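Local coordinates for protein probable chitinase A (Chromobacterium violaceum, PDB 4TX8) that probably hydrolyses internal linkages of chitin as a family 18 glycoside hydrolase with a calcium- and magnesium-binding catalytic barrel and a carbohydrate-binding module, at residues D216-S221 / S253-H258; S223-G228 / G273-I278; A139-A144 / L179-Q184; Q292-G297 / G348-R353. One frame throughout, in Å; residues are numbered along the deposited sequence.

Contact 1. Residues D216-S221 / S253-H258; sequences DLDLES and SMAPEH. With CA (calcium ion), chain D.
E220 and A255 meet at a calcium ion that joins the two segments. Both carboxylate oxygens of E220 bind the metal, OE2 at 2.4 Å, while the backbone oxygen A255 O reaches it at 2.4 Å and D218 OD1 likewise at 2.4 Å; a water is a further ligand. Aspartate and glutamate suit their places by supplying hard oxygens from chains of different reach. The E220 chain rises between its own N and carbonyl carbon (chi1 73°) and then bends at chi2, which turns the carboxylate back over the other segment. There E257 N donates to E220 OE2 across 2.9 Å from above the carboxylate plane, and E257 OE2 accepts from the metal-bound water, while E257 OE1 takes a bond from N296 ND2. D218 OD1 has a further partner in Q292 NE2. Deeper in the sheet, S253 OG donates to the anti lone pair of D216 OD1 at 2.5 Å, a place for a small hydroxyl; Y112 and S180 hold D216 OD2. The strands run parallel, with L217 N bonded to S253 O (2.9 Å) and A255 N to L217 O (2.9 Å). Strands 214-218 and 251-254 flank helix 230-246 in a beta-alpha-beta unit, and D216, D218 and E220 end the DxxDxDxE signature of family 18 chitinases.

Contact 2. Residues S223-G228 / G273-I278; sequences SGIVVG and GAYLPI
Two beta-alpha loops of the TIM barrel pack together where I225, in the loop between strand 214-218 and helix 230-246, meets A274 and Y275 at the approach to helix 276-281. A type I turn from G273 to L276 leads into that helix, closed by a bond from L276 N to G273 O, and it presents the methyl of A274 toward the other loop. No hydrogen bond spans the contact, so its cohesion is apolar. The branched I225 serves two neighbours at once. With CG1 beside its backbone N and CG2 beside its carbonyl carbon (chi1 -64°), one arm sends CD1 obliquely against the Y275 ring, 3.7 Å from CE2, and the other sets CG2 4.0 Å from I278 CD1. I278 CD1 also stands over the centre of the Y275 ring, 4.0 Å above its plane, so I278, in the first turn of the helix, covers the tyrosine just before it. I278 also touches V232 and L235 of helix 230-246, tying the loops to that helix. Small A274 lets the backbones draw close, V227 and A274 CA atoms being 4.8 Å apart. Its CB rests 3.5 Å from I225 O and 3.7 Å from V227 N, while V227 CG2 flanks it at 4.2 Å.

Contact 3. Residues A139-A144 / L179-Q184; sequences AFADDA and LSLGGQ
The F140 ring lies flat against the backbone at G182 and G183. G183 N stands 3.6 Å above the ring plane, over the centre, and G183 CA makes a CH-pi contact at 3.8 Å from the centroid, 21° off the ring normal. On the opposite face the methyl A139 CB sits 3.2 Å from the plane, a closeness consistent with the cis peptide bond between A139 and F140. At the edge comes S180: its OG approaches F140 CD1 at 3.4 Å, and S180 O also lies near the ring plane. Having no side chains, G182 and G183 let a phenyl ring settle directly on the peptide. S180 OG, anti to its N (chi1 -178°), is turned to D216 OD2, so the serine lines the ring's rim while serving that aspartate. Beyond the ring, small A141 fits its methyl against L179 CD2 (3.8 Å) and L181 CD1 (4.0 Å), two leucines that also touch helix 193-210. One nearly straight bond, A141 N to S180 O at 2.9 Å, links the strands. Their axes cross at -61°, and as they splay a water bridges A141 O and G182 O. S180, G182 and G183 form the SxGG motif of family 18 chitinases. Cis peptide, stacked ring and bare glycine backbone probably hold F140 in a fixed place beside D218, near a citrate that probably comes from the crystallisation liquor.

Contact 4. Residues Q292-G297 / G348-R353; sequences QYYNNG and GVPSGR. With MG (magnesium ion), chain C.
G348 O is approached by a backbone amide and by two tyrosine rings. Y293 N donates to it over 2.9 Å at an N-H...O angle of 163°, while the Y293 and Y294 rings turn their edges to it, near their ring planes, Y294 CD1 at 3.5 Å from G348 O. Glycine keeps the peptide slim here, and Y294 CE1 lies 3.6 Å from G348 C. Y294 takes the crowded position between its N and carbonyl carbon (chi1 43°), which folds the ring back against the other segment. There it and P350 pass each other, pointing opposite ways, with P350 CG 3.6 Å from Y294 CB and P350 CD 3.6 Å from Y294 CD1. Proline offers a compact apolar wall, suited to an aromatic neighbour. Q292 CB lies over the rim of one face of the Y294 ring. Q292 and G348 form a parallel bridge between strands 288-292 and 345-350 of the TIM barrel, and the chain then departs into the loops above the strand ends. Y294 OH hydrogen-bonds to the bound citrate, and W397 also touches this tyrosine, an aromatic pocket consistent with the sugar site of the family. Q292 NE2 hydrogen-bonds to D218 OD1. Further along, N296 ND2 donates to Y294 O at 3.0 Å and to E257 OE1. Past P350, R353 O binds the magnesium ion at 2.5 Å, joined there by waters and A356 O.

In the fold
Contacts 1, 3 and 4 share one curled sheet, around the barrel: contact 3 joins strands 135-143 and 176-182, contact 1 strands 214-218 and 251-254, contact 4 strands 288-292 and 345-350. Contact 1 sits between them, about 11 Å from contact 3 and 13 Å from contact 4 (centres); D218 meets F140 on one flank and Q292 on the other. Its chemistry is metal and carboxylate, where contacts 3 and 4 set aromatic rings against bare backbone at glycines. Contact 2, farthest from the chain centre, is purely apolar and lies among the loops, touching contact 1 through Y275 and I225. All four are buried contacts, but contact 4 runs out to an exposed R353 at the magnesium ion.

Contact 1. Residues D216-S221 / S253-H258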
loop_
_atom_site.group_PDB
_atom_site.type_symbol
_atom_site.label_atom_id
_atom_site.label_comp_id
_atom_site.label_asym_id
_atom_site.label_seq_id
_atom_site.Cartn_x
_atom_site.Cartn_y
_atom_site.Cartn_z
ATOM N N ASP A 216 9.191 -2.761 1.038
ATOM C CA ASP A 216 8.141 -2.021 1.721
ATOM C C ASP A 216 8.003 -2.562 3.136
ATOM O O ASP A 216 7.966 -3.775 3.336
ATOM C CB ASP A 216 6.812 -2.142 0.968
ATOM C CG ASP A 216 5.652 -1.512 1.722
ATOM O OD1 ASP A 216 5.609 -0.269 1.818
ATOM O OD2 ASP A 216 4.778 -2.261 2.212
ATOM N N LEU A 217 7.934 -1.672 4.120
ATOM C CA LEU A 217 7.774 -2.109 5.500
ATOM C C LEU A 217 6.310 -2.041 5.940
ATOM O O LEU A 217 5.757 -0.963 6.156
ATOM C CB LEU A 217 8.647 -1.272 6.432
ATOM C CG LEU A 217 10.128 -1.190 6.054
ATOM C CD1 LEU A 217 10.879 -0.322 7.049
ATOM C CD2 LEU A 217 10.749 -2.582 5.965
ATOM N N ASP A 218 5.693 -3.208 6.064
ATOM C CA ASP A 218 4.311 -3.320 6.512
ATOM C C ASP A 218 4.269 -4.338 7.643
ATOM O O ASP A 218 3.403 -5.207 7.680
ATOM C CB ASP A 218 3.407 -3.741 5.347
ATOM C CG ASP A 218 1.929 -3.681 5.693
ATOM O OD1 ASP A 218 1.562 -2.983 6.656
ATOM O OD2 ASP A 218 1.132 -4.334 4.991
ATOM N N LEU A 219 5.222 -4.233 8.563
ATOM C CA LEU A 219 5.507 -5.325 9.488
ATOM C C LEU A 219 5.288 -4.999 10.962
ATOM O O LEU A 219 5.600 -5.816 11.828
ATOM C CB LEU A 219 6.957 -5.788 9.291
ATOM C CG LEU A 219 8.049 -4.715 9.144
ATOM C CD1 LEU A 219 8.245 -3.886 10.410
ATOM C CD2 LEU A 219 9.364 -5.351 8.730
ATOM N N GLU A 220 4.762 -3.815 11.251
ATOM C CA GLU A 220 4.807 -3.300 12.615
ATOM C C GLU A 220 3.914 -4.060 13.593
ATOM O O GLU A 220 4.191 -4.099 14.789
ATOM C CB GLU A 220 4.438 -1.813 12.635
ATOM C CG GLU A 220 2.966 -1.511 12.401
ATOM C CD GLU A 220 2.629 -1.291 10.940
ATOM O OE1 GLU A 220 3.402 -1.747 10.067
ATOM O OE2 GLU A 220 1.590 -0.652 10.669
ATOM N N SER A 221 2.852 -4.675 13.093
ATOM C CA SER A 221 1.849 -5.236 13.985
ATOM C C SER A 221 2.312 -6.523 14.652
ATOM O O SER A 221 1.899 -6.824 15.770
ATOM C CB SER A 221 0.553 -5.481 13.227
ATOM O OG SER A 221 -0.425 -6.114 14.034
ATOM N N SER A 253 9.855 1.977 0.938
ATOM C CA SER A 253 8.580 2.532 1.364
ATOM C C SER A 253 8.173 1.994 2.727
ATOM O O SER A 253 8.642 0.942 3.162
ATOM C CB SER A 253 7.485 2.240 0.338
ATOM O OG SER A 253 7.244 0.850 0.220
ATOM N N MET A 254 7.304 2.739 3.397
ATOM C CA MET A 254 6.775 2.344 4.694
ATOM C C MET A 254 5.268 2.500 4.696
ATOM O O MET A 254 4.739 3.480 4.170
ATOM C CB MET A 254 7.377 3.188 5.817
ATOM C CG MET A 254 8.892 3.202 5.863
ATOM S SD MET A 254 9.464 4.407 7.073
ATOM C CE MET A 254 11.247 4.218 6.907
ATOM N N ALA A 255 4.575 1.543 5.300
ATOM C CA ALA A 255 3.124 1.632 5.406
ATOM C C ALA A 255 2.630 1.394 6.830
ATOM O O ALA A 255 1.843 0.483 7.063
ATOM C CB ALA A 255 2.468 0.641 4.451
ATOM N N PRO A 256 3.074 2.222 7.787
ATOM C CA PRO A 256 2.606 2.006 9.158
ATOM C C PRO A 256 1.208 2.575 9.389
ATOM O O PRO A 256 0.804 3.518 8.711
ATOM C CB PRO A 256 3.646 2.746 9.998
ATOM C CG PRO A 256 4.123 3.835 9.113
ATOM C CD PRO A 256 3.979 3.381 7.691
ATOM N N GLU A 257 0.478 1.988 10.330
ATOM C CA GLU A 257 -0.827 2.495 10.729
ATOM C C GLU A 257 -0.640 3.792 11.504
ATOM O O GLU A 257 0.365 3.956 12.198
ATOM C CB GLU A 257 -1.566 1.447 11.559
ATOM C CG GLU A 257 -1.648 0.103 10.850
ATOM C CD GLU A 257 -2.228 -0.999 11.712
ATOM O OE1 GLU A 257 -3.240 -0.756 12.402
ATOM O OE2 GLU A 257 -1.667 -2.115 11.695
ATOM N N HIS A 258 -1.596 4.712 11.400
ATOM C CA HIS A 258 -1.355 6.063 11.909
ATOM C C HIS A 258 -1.103 6.180 13.428
ATOM O O HIS A 258 -0.427 7.121 13.842
ATOM C CB HIS A 258 -2.490 7.016 11.473
ATOM C CG HIS A 258 -3.808 6.797 12.150
ATOM N ND1 HIS A 258 -4.023 7.078 13.482
ATOM C CD2 HIS A 258 -5.004 6.395 11.656
ATOM C CE1 HIS A 258 -5.283 6.822 13.788
ATOM N NE2 HIS A 258 -5.900 6.407 12.697
HETATM CA CA CA D . 1.398 -1.440 8.447
HETATM O O HOH W 1 -0.286 -3.129 9.339
#

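Contact 2. Residues S223-G228 / G273-I278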
loop_
_atom_site.group_PDB
_atom_site.type_symbol
_atom_site.label_atom_id
_atom_site.label_comp_id
_atom_site.label_asym_id
_atom_site.label_seq_id
_atom_site.Cartn_x
_atom_site.Cartn_y
_atom_site.Cartn_z
ATOM N N SER A 223 5.785 -7.310 14.775
ATOM C CA SER A 223 7.215 -7.212 15.057
ATOM C C SER A 223 7.535 -6.486 16.364
ATOM O O SER A 223 8.696 -6.194 16.642
ATOM C CB SER A 223 7.931 -6.519 13.899
ATOM O OG SER A 223 7.773 -7.253 12.697
ATOM N N GLY A 224 6.511 -6.202 17.161
ATOM C CA GLY A 224 6.709 -5.599 18.467
ATOM C C GLY A 224 7.376 -4.238 18.389
ATOM O O GLY A 224 8.301 -3.938 19.147
ATOM N N ILE A 225 6.915 -3.412 17.460
ATOM C CA ILE A 225 7.465 -2.075 17.329
ATOM C C ILE A 225 6.806 -1.169 18.361
ATOM O O ILE A 225 5.712 -0.641 18.149
ATOM C CB ILE A 225 7.288 -1.528 15.901
ATOM C CG1 ILE A 225 8.088 -2.395 14.923
ATOM C CG2 ILE A 225 7.750 -0.077 15.818
ATOM C CD1 ILE A 225 8.109 -1.878 13.506
ATOM N N VAL A 226 7.478 -1.040 19.502
ATOM C CA VAL A 226 7.041 -0.170 20.579
ATOM C C VAL A 226 8.190 0.746 20.975
ATOM O O VAL A 226 9.350 0.467 20.661
ATOM C CB VAL A 226 6.563 -0.963 21.814
ATOM C CG1 VAL A 226 5.362 -1.833 21.467
ATOM C CG2 VAL A 226 7.696 -1.805 22.379
ATOM N N VAL A 227 7.865 1.838 21.659
ATOM C CA VAL A 227 8.873 2.792 22.107
ATOM C C VAL A 227 9.911 2.125 23.006
ATOM O O VAL A 227 9.565 1.506 24.015
ATOM C CB VAL A 227 8.232 3.974 22.863
ATOM C CG1 VAL A 227 9.304 4.862 23.478
ATOM C CG2 VAL A 227 7.335 4.776 21.930
ATOM N N GLY A 228 11.179 2.239 22.624
ATOM C CA GLY A 228 12.267 1.715 23.428
ATOM C C GLY A 228 12.714 0.312 23.059
ATOM O O GLY A 228 13.700 -0.190 23.597
ATOM N N GLY A 273 3.364 6.438 18.347
ATOM C CA GLY A 273 4.543 7.207 17.991
ATOM C C GLY A 273 5.794 6.364 17.800
ATOM O O GLY A 273 6.867 6.898 17.526
ATOM N N ALA A 274 5.657 5.045 17.923
ATOM C CA ALA A 274 6.818 4.154 17.972
ATOM C C ALA A 274 7.594 4.094 16.657
ATOM O O ALA A 274 8.758 3.701 16.642
ATOM C CB ALA A 274 6.384 2.753 18.383
ATOM N N TYR A 275 6.955 4.483 15.559
ATOM C CA TYR A 275 7.593 4.419 14.247
ATOM C C TYR A 275 8.411 5.664 13.918
ATOM O O TYR A 275 9.197 5.661 12.970
ATOM C CB TYR A 275 6.541 4.212 13.157
ATOM C CG TYR A 275 6.909 3.171 12.131
ATOM C CD1 TYR A 275 7.656 3.504 11.008
ATOM C CD2 TYR A 275 6.508 1.851 12.285
ATOM C CE1 TYR A 275 7.990 2.547 10.066
ATOM C CE2 TYR A 275 6.835 0.892 11.352
ATOM C CZ TYR A 275 7.576 1.243 10.245
ATOM O OH TYR A 275 7.902 0.282 9.315
ATOM N N LEU A 276 8.226 6.730 14.692
ATOM C CA LEU A 276 8.827 8.022 14.353
ATOM C C LEU A 276 10.368 8.011 14.297
ATOM O O LEU A 276 10.945 8.603 13.385
ATOM C CB LEU A 276 8.339 9.101 15.328
ATOM C CG LEU A 276 6.833 9.399 15.288
ATOM C CD1 LEU A 276 6.426 10.324 16.424
ATOM C CD2 LEU A 276 6.417 9.991 13.947
ATOM N N PRO A 277 11.047 7.348 15.254
ATOM C CA PRO A 277 12.505 7.325 15.071
ATOM C C PRO A 277 12.958 6.442 13.903
ATOM O O PRO A 277 14.056 6.640 13.388
ATOM C CB PRO A 277 13.024 6.778 16.407
ATOM C CG PRO A 277 11.864 6.102 17.035
ATOM C CD PRO A 277 10.650 6.833 16.577
ATOM N N ILE A 278 12.125 5.494 13.483
ATOM C CA ILE A 278 12.437 4.677 12.313
ATOM C C ILE A 278 12.400 5.536 11.048
ATOM O O ILE A 278 13.311 5.486 10.221
ATOM C CB ILE A 278 11.463 3.490 12.167
ATOM C CG1 ILE A 278 11.574 2.560 13.378
ATOM C CG2 ILE A 278 11.734 2.725 10.876
ATOM C CD1 ILE A 278 10.551 1.439 13.388
#

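Contact 3. Residues A139-A144 / L179-Q184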
loop_
_atom_site.group_PDB
_atom_site.type_symbol
_atom_site.label_atom_id
_atom_site.label_comp_id
_atom_site.label_asym_id
_atom_site.label_seq_id
_atom_site.Cartn_x
_atom_site.Cartn_y
_atom_site.Cartn_z
ATOM N N ALA A 139 3.075 -8.712 -1.948
ATOM C CA ALA A 139 2.705 -9.046 -0.578
ATOM C C ALA A 139 2.472 -10.550 -0.412
ATOM O O ALA A 139 1.516 -11.081 -0.974
ATOM C CB ALA A 139 1.455 -8.278 -0.188
ATOM N N PHE A 140 3.305 -11.244 0.364
ATOM C CA PHE A 140 4.393 -10.666 1.147
ATOM C C PHE A 140 5.619 -11.569 1.124
ATOM O O PHE A 140 5.569 -12.687 0.613
ATOM C CB PHE A 140 3.981 -10.473 2.609
ATOM C CG PHE A 140 2.838 -9.527 2.813
ATOM C CD1 PHE A 140 3.072 -8.174 3.014
ATOM C CD2 PHE A 140 1.533 -9.991 2.840
ATOM C CE1 PHE A 140 2.017 -7.295 3.219
ATOM C CE2 PHE A 140 0.473 -9.118 3.046
ATOM C CZ PHE A 140 0.717 -7.769 3.235
ATOM N N ALA A 141 6.708 -11.090 1.714
ATOM C CA ALA A 141 7.826 -11.956 2.063
ATOM C C ALA A 141 7.496 -12.677 3.367
ATOM O O ALA A 141 6.605 -12.251 4.106
ATOM C CB ALA A 141 9.115 -11.155 2.199
ATOM N N ASP A 142 8.205 -13.766 3.649
ATOM C CA ASP A 142 7.980 -14.516 4.882
ATOM C C ASP A 142 9.136 -14.385 5.858
ATOM O O ASP A 142 10.301 -14.532 5.482
ATOM C CB ASP A 142 7.753 -16.004 4.593
ATOM C CG ASP A 142 6.528 -16.258 3.743
ATOM O OD1 ASP A 142 5.404 -16.014 4.229
ATOM O OD2 ASP A 142 6.691 -16.718 2.593
ATOM N N ASP A 143 8.806 -14.112 7.115
ATOM C CA ASP A 143 9.762 -14.266 8.200
ATOM C C ASP A 143 10.197 -15.725 8.274
ATOM O O ASP A 143 9.367 -16.627 8.170
ATOM C CB ASP A 143 9.150 -13.828 9.529
ATOM C CG ASP A 143 9.994 -14.234 10.718
ATOM O OD1 ASP A 143 11.219 -13.988 10.695
ATOM O OD2 ASP A 143 9.436 -14.810 11.674
ATOM N N ALA A 144 11.494 -15.955 8.452
ATOM C CA ALA A 144 12.027 -17.314 8.506
ATOM C C ALA A 144 12.870 -17.548 9.759
ATOM O O ALA A 144 13.161 -18.689 10.107
ATOM C CB ALA A 144 12.844 -17.610 7.253
ATOM N N LEU A 179 9.210 -5.585 -2.775
ATOM C CA LEU A 179 8.827 -6.695 -1.916
ATOM C C LEU A 179 8.414 -6.185 -0.544
ATOM O O LEU A 179 9.180 -5.487 0.113
ATOM C CB LEU A 179 9.986 -7.686 -1.786
ATOM C CG LEU A 179 9.726 -8.903 -0.900
ATOM C CD1 LEU A 179 8.541 -9.690 -1.431
ATOM C CD2 LEU A 179 10.966 -9.781 -0.811
ATOM N N SER A 180 7.206 -6.527 -0.106
ATOM C CA SER A 180 6.732 -6.054 1.188
ATOM C C SER A 180 7.005 -7.042 2.315
ATOM O O SER A 180 6.820 -8.252 2.168
ATOM C CB SER A 180 5.235 -5.748 1.145
ATOM O OG SER A 180 4.795 -5.256 2.401
ATOM N N LEU A 181 7.451 -6.505 3.442
ATOM C CA LEU A 181 7.592 -7.275 4.665
ATOM C C LEU A 181 6.333 -7.096 5.499
ATOM O O LEU A 181 6.041 -5.987 5.956
ATOM C CB LEU A 181 8.823 -6.825 5.454
ATOM C CG LEU A 181 10.201 -7.411 5.136
ATOM C CD1 LEU A 181 10.384 -7.695 3.655
ATOM C CD2 LEU A 181 11.275 -6.457 5.628
ATOM N N GLY A 182 5.584 -8.176 5.687
ATOM C CA GLY A 182 4.351 -8.110 6.449
ATOM C C GLY A 182 3.507 -9.363 6.291
ATOM O O GLY A 182 4.018 -10.429 5.950
ATOM N N GLY A 183 2.213 -9.235 6.554
ATOM C CA GLY A 183 1.275 -10.327 6.373
ATOM C C GLY A 183 1.390 -11.416 7.421
ATOM O O GLY A 183 1.975 -11.225 8.484
ATOM N N GLN A 184 0.836 -12.577 7.101
ATOM C CA GLN A 184 0.725 -13.674 8.050
ATOM C C GLN A 184 2.065 -14.020 8.704
ATOM O O GLN A 184 2.127 -14.295 9.900
ATOM C CB GLN A 184 0.145 -14.892 7.346
ATOM C CG GLN A 184 -0.211 -16.033 8.253
ATOM C CD GLN A 184 -0.830 -17.165 7.476
ATOM O OE1 GLN A 184 -1.927 -17.029 6.935
ATOM N NE2 GLN A 184 -0.116 -18.281 7.386
HETATM O O HOH W 2 3.937 -12.858 5.362
HETATM O O HOH W 3 7.343 -10.594 6.023
#

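Contact 4. Residues Q292-G297 / G348-R353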
loop_
_atom_site.group_PDB
_atom_site.type_symbol
_atom_site.label_atom_id
_atom_site.label_comp_id
_atom_site.label_asym_id
_atom_site.label_seq_id
_atom_site.Cartn_x
_atom_site.Cartn_y
_atom_site.Cartn_z
ATOM N N GLN A 292 -1.294 4.101 6.686
ATOM C CA GLN A 292 -2.594 3.471 6.532
ATOM C C GLN A 292 -3.633 4.235 7.345
ATOM O O GLN A 292 -3.635 4.195 8.573
ATOM C CB GLN A 292 -2.524 1.998 6.954
ATOM C CG GLN A 292 -1.585 1.167 6.072
ATOM C CD GLN A 292 -1.244 -0.197 6.656
ATOM O OE1 GLN A 292 -1.651 -0.532 7.764
ATOM N NE2 GLN A 292 -0.497 -0.992 5.900
ATOM N N TYR A 293 -4.506 4.952 6.652
ATOM C CA TYR A 293 -5.561 5.694 7.324
ATOM C C TYR A 293 -6.838 4.867 7.375
ATOM O O TYR A 293 -7.915 5.337 7.003
ATOM C CB TYR A 293 -5.801 7.033 6.627
ATOM C CG TYR A 293 -4.584 7.924 6.660
ATOM C CD1 TYR A 293 -4.284 8.676 7.787
ATOM C CD2 TYR A 293 -3.726 8.005 5.570
ATOM C CE1 TYR A 293 -3.161 9.488 7.828
ATOM C CE2 TYR A 293 -2.607 8.813 5.602
ATOM C CZ TYR A 293 -2.329 9.553 6.731
ATOM O OH TYR A 293 -1.212 10.358 6.759
ATOM N N TYR A 294 -6.710 3.625 7.831
ATOM C CA TYR A 294 -7.876 2.768 8.013
ATOM C C TYR A 294 -7.690 1.807 9.178
ATOM O O TYR A 294 -6.570 1.597 9.651
ATOM C CB TYR A 294 -8.197 1.985 6.731
ATOM C CG TYR A 294 -7.014 1.372 5.999
ATOM C CD1 TYR A 294 -6.253 2.130 5.116
ATOM C CD2 TYR A 294 -6.683 0.029 6.160
ATOM C CE1 TYR A 294 -5.185 1.580 4.433
ATOM C CE2 TYR A 294 -5.615 -0.533 5.476
ATOM C CZ TYR A 294 -4.871 0.251 4.616
ATOM O OH TYR A 294 -3.809 -0.286 3.930
ATOM N N ASN A 295 -8.809 1.247 9.636
ATOM C CA ASN A 295 -8.845 0.280 10.730
ATOM C C ASN A 295 -8.422 0.843 12.085
ATOM O O ASN A 295 -8.259 0.087 13.033
ATOM C CB ASN A 295 -7.961 -0.935 10.409
ATOM C CG ASN A 295 -8.549 -1.826 9.338
ATOM O OD1 ASN A 295 -9.729 -1.727 9.004
ATOM N ND2 ASN A 295 -7.725 -2.719 8.802
ATOM N N ASN A 296 -8.235 2.153 12.198
ATOM C CA ASN A 296 -7.780 2.702 13.475
ATOM C C ASN A 296 -8.529 3.956 13.929
ATOM O O ASN A 296 -8.019 4.741 14.728
ATOM C CB ASN A 296 -6.278 2.987 13.412
ATOM C CG ASN A 296 -5.446 1.716 13.433
ATOM O OD1 ASN A 296 -5.179 1.154 14.494
ATOM N ND2 ASN A 296 -5.048 1.247 12.257
ATOM N N GLY A 297 -9.750 4.124 13.436
ATOM C CA GLY A 297 -10.580 5.241 13.844
ATOM C C GLY A 297 -10.028 6.573 13.373
ATOM O O GLY A 297 -9.180 6.622 12.479
ATOM N N GLY A 348 -2.518 6.173 2.446
ATOM C CA GLY A 348 -3.038 4.838 2.210
ATOM C C GLY A 348 -4.486 4.667 2.628
ATOM O O GLY A 348 -4.877 5.031 3.739
ATOM N N VAL A 349 -5.282 4.095 1.728
ATOM C CA VAL A 349 -6.715 3.920 1.938
ATOM C C VAL A 349 -7.139 2.513 1.497
ATOM O O VAL A 349 -6.398 1.843 0.787
ATOM C CB VAL A 349 -7.523 4.975 1.151
ATOM C CG1 VAL A 349 -7.261 6.379 1.698
ATOM C CG2 VAL A 349 -7.167 4.904 -0.327
ATOM N N PRO A 350 -8.323 2.052 1.931
ATOM C CA PRO A 350 -8.847 0.784 1.403
ATOM C C PRO A 350 -9.333 0.956 -0.033
ATOM O O PRO A 350 -9.825 2.032 -0.361
ATOM C CB PRO A 350 -10.018 0.461 2.342
ATOM C CG PRO A 350 -9.776 1.299 3.565
ATOM C CD PRO A 350 -9.123 2.545 3.065
ATOM N N SER A 351 -9.199 -0.061 -0.876
ATOM C CA SER A 351 -9.627 0.080 -2.265
ATOM C C SER A 351 -11.139 -0.049 -2.381
ATOM O O SER A 351 -11.733 0.402 -3.362
ATOM C CB SER A 351 -8.930 -0.951 -3.162
ATOM O OG SER A 351 -9.243 -2.278 -2.778
ATOM N N GLY A 352 -11.754 -0.653 -1.369
ATOM C CA GLY A 352 -13.191 -0.864 -1.350
ATOM C C GLY A 352 -13.633 -1.467 -0.030
ATOM O O GLY A 352 -12.823 -1.641 0.881
ATOM N N ARG A 353 -14.914 -1.803 0.064
ATOM C CA ARG A 353 -15.514 -2.260 1.318
ATOM C C ARG A 353 -14.931 -3.568 1.858
ATOM O O ARG A 353 -14.952 -3.805 3.064
ATOM C CB ARG A 353 -17.027 -2.411 1.140
ATOM C CG ARG A 353 -17.759 -1.088 0.982
ATOM C CD ARG A 353 -18.118 -0.500 2.335
ATOM N NE ARG A 353 -18.428 0.925 2.259
ATOM C CZ ARG A 353 -18.929 1.632 3.266
ATOM N NH1 ARG A 353 -19.188 1.042 4.425
ATOM N NH2 ARG A 353 -19.177 2.926 3.114
HETATM MG MG MG C . -14.793 -4.783 5.347
HETATM O O HOH W 4 -16.907 -3.544 6.037
HETATM O O HOH W 5 -15.018 -5.493 7.764
HETATM O O HOH W 6 -12.980 -6.494 5.054
#